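Local structure of carboxylesterase (Ferroplasma acidiphilum, 3WJ2) at residues B[113-118]-B[155-160]; B[139-144]-B[148-153]; B[277-282]-B[288-293]. The protein probably hydrolyses carboxylic esters, as a carboxylesterase of the alpha/beta-hydrolase fold from an acid-loving archaeon. One frame throughout, in Å; residues are numbered along the deposited sequence.

Contact 1: residues B[113-118]-B[155-160]; sequences IEYRLA and DSAGAN
Tyr115 reaches with its phenol oxygen to the first helical turn at Ala157 and Gly158, at what is probably the nucleophile elbow of this alpha/beta hydrolase. The sharp strand-to-helix turn runs through Ser156, whose phi of 55° and psi of -128° are the strained backbone angles expected of a nucleophile in that motif.

The contact between 113-118 and 155-160 is wholly van der Waals and small, with 68 Å² buried. Tyr115 OH lies 4.3 Å from Ala157 CB. Its 4.3 Å separation from Gly158 N is too long for a hydrogen bond. With CG between the backbone N and the carbonyl carbon (chi1 57°), the ring extends from the loop toward the start of the helix. Gly158 presents only backbone here, and a beta carbon at this position would be crowded by Asp155 O.

The polar interactions lie around this junction. Tyr115 OH is hydrogen-bonded to His83 O, and the two rings are stacked, so the phenol has both a polar and a stacking partner in His83. In relatives with a His-Gly-Gly-Gly sequence, the chain starting at that histidine helps to form the oxyanion hole; here Tyr115 sits between His83 and the start of the helix. At the strand end of the turn, the Asp155 carboxylate is shared by two hydroxyls, with OD1 bonded to Tyr81 OH and OD2 to Tyr95 OH.

Backbone bonds close the elbow itself. Asn160 N donates to Ser156 O at 3.0 Å, starting the regular helix, while Gly158 N is already engaged by Asp155 O at 2.9 Å.

Contact 2: residues B[139-144]-B[148-153]; sequences KKKKDF and GRIGVA
Lys141 stretches its side chain from the turn after helix 125-139 to the chain entering strand 150-155, and its ammonium nitrogen NZ donates to Gly148 O over 2.8 Å. The C=O...N angle of 162° brings the donor in nearly head-on to the carbonyl oxygen. This is the closely fitted part of a contact that buries 124 Å². The aliphatic length of the same side chain crosses Ile150 at a slant: Lys141 CE is 4.0 Å from Ile150 CD1, and Lys141 CB is 4.2 Å from that methyl. Two torsions set this course, with CG between the backbone N and the carbonyl carbon (chi1 52°) and a bend at chi3 (65°) that turns the amine to the carbonyl. Ile150 continues inward to pack on Phe134 and Leu80, so its methyl joins the lysine to the buried core.

The other side of the turn is loose. Lys142 and Asp143 are exposed, joined to each other by a weak salt bridge of 3.5 Å between Lys142 NZ and Asp143 OD1, and neither meets 148-153. Through the bond from Lys141 NZ to Gly148 O, the contact spans the short link between helix 125-139 and strand 150-155, part of a beta-alpha-beta crossover of the hydrolase sheet. An alanine in place of Lys141 would probably cost Gly148 O its ammonium partner and take the aliphatic chain away from the CD1 methyl of Ile150. Because the ammonium meets the carbonyl nearly head-on, the bond is likely to draw much of its strength from the attraction between positive charge and carbonyl dipole.

Contact 3: residues B[277-282]-B[288-293]; sequences IGMIHG and EVSDGA
Met279 and Ala293 bring the two segments closest, with CA atoms 7.1 Å apart. The chain turns a corner at 277 and 278, where Gly278 has a positive phi of 78°, and then runs as a weakly bonded strand through 279 and 280. In the other segment a helix begins at Asp291.

Met279 spans the gap. Its side chain is folded at chi2 (-74°) and again at the thioether, which lays SD 3.8 Å from Ala293 CB and the methyl CE 4.2 Å from Gly292 C. Any beta carbon at Gly292 would crowd that methyl. In this alpha/beta-hydrolase fold, strand 271-280, the last of the sheet in chain order, leads through a loop into the C-terminal helix 291-303. His281, at the start of that loop, touches Ser156, a placement consistent with the histidine and nucleophile of a catalytic triad.

Ser290 is the N-cap of the helix: its OG accepts from Ala293 N at 3.0 Å, with an N-H...O angle of 171°. The same OG lies 3.9 Å from Met279 CE, so the methyl packs against the cap. One residue on, the Asp291 carboxylate is salt-bridged to Arg270 of the second subunit.

In the fold
Following the chain from the N terminus, strand 109-113 runs into the loop of contact 1, which closes only when the chain reaches the turn after strand 150-155. Helix 125-139 lies within that closure, and contact 2 is nested there, joining the end of this helix to the beginning of the same strand. The two adjoin in sequence, yet their centres are 19 Å apart. Contact 3 follows in series and closes the short loop between strand 271-280 and helix 291-303. It touches contact 1 through Ser156 and His281, whereas contact 2 lies on the other side of the chain's centre, about 13 Å from contact 3 at the nearest atoms.

Contact 1: residues B[113-118]-B[155-160]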
# COMPACT_ATOMS: atom_id res chain seq x y z
N ILE B 113 34.45 6.96 7.76
CA ILE B 113 35.43 5.89 7.57
C ILE B 113 35.39 5.27 6.20
O ILE B 113 34.32 4.94 5.66
CB ILE B 113 35.22 4.79 8.64
CG1 ILE B 113 35.51 5.38 10.02
CG2 ILE B 113 36.13 3.58 8.40
CD1 ILE B 113 34.77 4.63 11.13
N GLU B 114 36.56 5.19 5.58
CA GLU B 114 36.69 4.55 4.26
C GLU B 114 36.92 3.07 4.34
O GLU B 114 38.10 2.59 4.23
CB GLU B 114 37.83 5.16 3.38
CG GLU B 114 37.31 6.18 2.52
CD GLU B 114 38.41 6.81 1.66
OE1 GLU B 114 39.59 6.33 1.57
OE2 GLU B 114 38.06 7.88 1.18
N TYR B 115 35.84 2.28 4.37
CA TYR B 115 35.99 0.81 4.28
C TYR B 115 36.31 0.34 2.90
O TYR B 115 36.21 1.13 1.93
CB TYR B 115 34.65 0.17 4.76
CG TYR B 115 33.41 0.64 3.95
CD1 TYR B 115 33.05 -0.05 2.75
CD2 TYR B 115 32.67 1.79 4.37
CE1 TYR B 115 31.92 0.41 2.06
CE2 TYR B 115 31.50 2.17 3.68
CZ TYR B 115 31.19 1.48 2.54
OH TYR B 115 30.11 1.81 1.74
N ARG B 116 36.75 -0.89 2.79
CA ARG B 116 37.25 -1.46 1.49
C ARG B 116 36.03 -1.79 0.60
O ARG B 116 34.95 -2.25 1.09
CB ARG B 116 38.12 -2.66 1.74
CG ARG B 116 39.46 -2.18 2.40
CD ARG B 116 40.31 -3.40 2.85
NE ARG B 116 39.57 -4.18 3.85
CZ ARG B 116 39.89 -5.39 4.30
NH1 ARG B 116 41.00 -5.95 3.73
NH2 ARG B 116 39.15 -6.03 5.20
N LEU B 117 36.20 -1.58 -0.70
CA LEU B 117 35.11 -1.66 -1.64
C LEU B 117 35.22 -2.88 -2.54
O LEU B 117 36.28 -3.39 -2.86
CB LEU B 117 35.06 -0.37 -2.53
CG LEU B 117 34.92 0.86 -1.68
CD1 LEU B 117 35.21 2.13 -2.64
CD2 LEU B 117 33.53 0.92 -1.08
N ALA B 118 34.04 -3.32 -3.00
CA ALA B 118 33.90 -4.49 -3.86
C ALA B 118 33.91 -4.02 -5.32
O ALA B 118 33.68 -2.81 -5.60
CB ALA B 118 32.52 -5.10 -3.58
N ASP B 155 24.48 5.49 5.38
CA ASP B 155 23.38 5.49 4.40
C ASP B 155 23.57 4.41 3.42
O ASP B 155 24.65 4.04 3.04
CB ASP B 155 23.33 6.87 3.69
CG ASP B 155 24.59 7.21 2.92
OD1 ASP B 155 25.65 7.45 3.56
OD2 ASP B 155 24.61 7.17 1.66
N SER B 156 22.42 3.86 2.99
CA SER B 156 22.42 2.86 1.98
C SER B 156 23.34 1.69 2.38
O SER B 156 23.19 1.08 3.51
CB SER B 156 22.74 3.48 0.60
OG SER B 156 22.37 2.49 -0.41
N ALA B 157 24.28 1.28 1.53
CA ALA B 157 25.18 0.15 1.88
C ALA B 157 25.91 0.43 3.24
O ALA B 157 26.16 -0.48 4.03
CB ALA B 157 26.28 0.04 0.72
N GLY B 158 26.23 1.69 3.58
CA GLY B 158 26.93 2.03 4.78
C GLY B 158 26.03 1.79 6.02
O GLY B 158 26.50 1.52 7.10
N ALA B 159 24.73 2.07 5.82
CA ALA B 159 23.75 1.78 6.92
C ALA B 159 23.60 0.26 7.08
O ALA B 159 23.28 -0.14 8.24
CB ALA B 159 22.40 2.47 6.67
N ASN B 160 23.76 -0.50 6.01
CA ASN B 160 23.79 -2.00 6.20
C ASN B 160 24.94 -2.34 7.13
O ASN B 160 24.82 -3.09 8.08
CB ASN B 160 23.95 -2.67 4.88
CG ASN B 160 24.35 -4.10 5.01
OD1 ASN B 160 25.49 -4.43 5.18
ND2 ASN B 160 23.41 -4.97 4.79

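Contact 2: residues B[139-144]-B[148-153]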
# COMPACT_ATOMS: atom_id res chain seq x y z
N LYS B 139 38.30 1.52 21.62
CA LYS B 139 39.44 1.27 22.53
C LYS B 139 40.32 2.45 22.64
O LYS B 139 40.83 2.70 23.74
CB LYS B 139 40.28 0.11 22.06
CG LYS B 139 39.58 -1.20 22.23
CD LYS B 139 40.39 -2.37 21.53
CE LYS B 139 41.47 -1.94 20.48
NZ LYS B 139 41.87 -3.12 19.61
N LYS B 140 40.55 3.15 21.55
CA LYS B 140 41.51 4.23 21.51
C LYS B 140 40.84 5.60 21.61
O LYS B 140 41.27 6.53 20.98
CB LYS B 140 42.36 4.16 20.22
CG LYS B 140 43.14 2.84 20.17
CD LYS B 140 43.97 2.81 18.94
CE LYS B 140 44.49 1.37 18.69
NZ LYS B 140 45.29 0.84 19.87
N LYS B 141 39.68 5.67 22.28
CA LYS B 141 38.86 6.89 22.17
C LYS B 141 39.62 8.15 22.59
O LYS B 141 39.48 9.22 22.00
CB LYS B 141 37.47 6.73 22.86
CG LYS B 141 37.51 6.24 24.25
CD LYS B 141 36.29 6.63 25.00
CE LYS B 141 35.02 6.01 24.52
NZ LYS B 141 34.02 6.08 25.65
N LYS B 142 40.47 7.99 23.61
CA LYS B 142 41.19 9.16 24.07
C LYS B 142 42.09 9.74 22.94
O LYS B 142 42.25 10.97 22.81
CB LYS B 142 41.82 8.88 25.46
CG LYS B 142 43.10 8.05 25.47
CD LYS B 142 43.07 6.90 26.50
CE LYS B 142 44.00 5.74 26.04
NZ LYS B 142 44.01 5.58 24.54
N ASP B 143 42.58 8.90 22.02
CA ASP B 143 43.44 9.39 20.91
C ASP B 143 42.72 10.25 19.89
O ASP B 143 43.34 11.06 19.20
CB ASP B 143 44.14 8.23 20.20
CG ASP B 143 44.94 7.37 21.14
OD1 ASP B 143 45.36 7.81 22.25
OD2 ASP B 143 45.15 6.21 20.77
N PHE B 144 41.41 10.04 19.78
CA PHE B 144 40.56 10.86 18.94
C PHE B 144 39.86 11.98 19.70
O PHE B 144 39.04 12.71 19.11
CB PHE B 144 39.50 9.98 18.23
CG PHE B 144 40.11 8.93 17.32
CD1 PHE B 144 40.25 9.16 15.94
CD2 PHE B 144 40.57 7.74 17.85
CE1 PHE B 144 40.82 8.20 15.13
CE2 PHE B 144 41.15 6.79 17.09
CZ PHE B 144 41.32 6.99 15.71
N GLY B 148 33.21 11.03 25.57
CA GLY B 148 31.87 10.50 25.85
C GLY B 148 31.61 9.24 25.04
O GLY B 148 32.48 8.32 24.99
N ARG B 149 30.43 9.20 24.44
CA ARG B 149 29.91 7.93 23.84
C ARG B 149 30.12 7.91 22.36
O ARG B 149 30.48 8.94 21.77
CB ARG B 149 28.41 7.73 24.11
CG ARG B 149 28.05 7.64 25.63
CD ARG B 149 26.57 7.22 25.97
NE ARG B 149 26.35 6.96 27.41
CZ ARG B 149 25.87 7.85 28.29
NH1 ARG B 149 25.57 9.09 27.90
NH2 ARG B 149 25.68 7.53 29.59
N ILE B 150 30.08 6.70 21.78
CA ILE B 150 30.26 6.49 20.32
C ILE B 150 29.10 5.74 19.77
O ILE B 150 28.80 4.63 20.28
CB ILE B 150 31.56 5.72 20.10
CG1 ILE B 150 32.75 6.53 20.71
CG2 ILE B 150 31.81 5.50 18.59
CD1 ILE B 150 34.05 5.74 20.64
N GLY B 151 28.47 6.33 18.73
CA GLY B 151 27.39 5.61 17.94
C GLY B 151 27.92 5.36 16.54
O GLY B 151 29.04 5.68 16.20
N VAL B 152 27.07 4.68 15.80
CA VAL B 152 27.41 4.36 14.40
C VAL B 152 26.28 4.76 13.51
O VAL B 152 25.14 4.83 13.93
CB VAL B 152 27.76 2.88 14.18
CG1 VAL B 152 29.06 2.52 14.96
CG2 VAL B 152 26.60 1.91 14.61
N ALA B 153 26.63 5.05 12.24
CA ALA B 153 25.60 5.56 11.32
C ALA B 153 26.01 5.29 9.91
O ALA B 153 27.21 5.06 9.66
CB ALA B 153 25.47 7.05 11.56

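Contact 3: residues B[277-282]-B[288-293]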
# COMPACT_ATOMS: atom_id res chain seq x y z
N ILE B 277 8.05 11.40 3.02
CA ILE B 277 6.98 11.42 1.98
C ILE B 277 7.56 12.10 0.73
O ILE B 277 8.18 13.17 0.81
CB ILE B 277 5.77 12.11 2.56
CG1 ILE B 277 5.16 11.16 3.63
CG2 ILE B 277 4.67 12.29 1.43
CD1 ILE B 277 4.26 11.96 4.61
N GLY B 278 7.39 11.44 -0.39
CA GLY B 278 7.93 11.97 -1.66
C GLY B 278 9.40 11.78 -1.86
O GLY B 278 9.95 12.25 -2.88
N MET B 279 10.13 11.16 -0.93
CA MET B 279 11.57 11.03 -1.11
C MET B 279 11.99 9.76 -1.89
O MET B 279 11.19 8.80 -2.03
CB MET B 279 12.24 10.89 0.28
CG MET B 279 11.95 12.08 1.19
SD MET B 279 12.97 13.52 0.54
CE MET B 279 11.67 14.65 0.04
N ILE B 280 13.21 9.79 -2.48
CA ILE B 280 13.74 8.69 -3.27
C ILE B 280 15.07 8.19 -2.63
O ILE B 280 15.60 8.83 -1.68
CB ILE B 280 14.05 9.12 -4.75
CG1 ILE B 280 15.01 10.31 -4.73
CG2 ILE B 280 12.72 9.36 -5.47
CD1 ILE B 280 15.59 10.44 -6.18
N HIS B 281 15.61 7.06 -3.08
CA HIS B 281 16.88 6.57 -2.54
C HIS B 281 17.97 7.61 -2.75
O HIS B 281 17.96 8.32 -3.76
CB HIS B 281 17.30 5.27 -3.22
CG HIS B 281 18.27 4.48 -2.36
ND1 HIS B 281 19.65 4.42 -2.55
CD2 HIS B 281 18.00 3.70 -1.30
CE1 HIS B 281 20.16 3.63 -1.64
NE2 HIS B 281 19.21 3.16 -0.88
N GLY B 282 18.77 7.84 -1.74
CA GLY B 282 19.85 8.83 -1.87
C GLY B 282 19.39 10.14 -1.33
O GLY B 282 20.17 11.08 -1.34
N GLU B 288 21.40 18.99 -0.72
CA GLU B 288 21.62 20.34 -1.32
C GLU B 288 20.61 20.59 -2.40
O GLU B 288 20.59 21.71 -2.97
CB GLU B 288 23.06 20.38 -1.88
CG GLU B 288 24.09 20.32 -0.80
CD GLU B 288 25.47 19.84 -1.31
OE1 GLU B 288 25.54 18.84 -2.09
OE2 GLU B 288 26.50 20.41 -0.90
N VAL B 289 19.83 19.62 -2.81
CA VAL B 289 18.93 19.89 -3.92
C VAL B 289 17.49 19.76 -3.56
O VAL B 289 16.63 20.22 -4.32
CB VAL B 289 19.28 19.04 -5.13
CG1 VAL B 289 20.75 19.41 -5.67
CG2 VAL B 289 19.16 17.62 -4.84
N SER B 290 17.21 19.11 -2.43
CA SER B 290 15.84 19.04 -1.92
C SER B 290 15.71 19.52 -0.49
O SER B 290 16.39 19.00 0.40
CB SER B 290 15.37 17.56 -2.01
OG SER B 290 14.21 17.35 -1.14
N ASP B 291 14.90 20.58 -0.25
CA ASP B 291 14.74 21.14 1.02
C ASP B 291 14.06 20.09 1.94
O ASP B 291 14.31 20.09 3.16
CB ASP B 291 13.93 22.46 1.01
CG ASP B 291 14.05 23.16 2.36
OD1 ASP B 291 15.19 23.54 2.77
OD2 ASP B 291 13.03 23.29 3.07
N GLY B 292 13.09 19.37 1.40
CA GLY B 292 12.45 18.30 2.22
C GLY B 292 13.53 17.33 2.72
O GLY B 292 13.49 17.01 3.96
N ALA B 293 14.38 16.85 1.83
CA ALA B 293 15.46 15.91 2.25
C ALA B 293 16.37 16.59 3.29
O ALA B 293 16.76 16.04 4.30
CB ALA B 293 16.20 15.42 1.10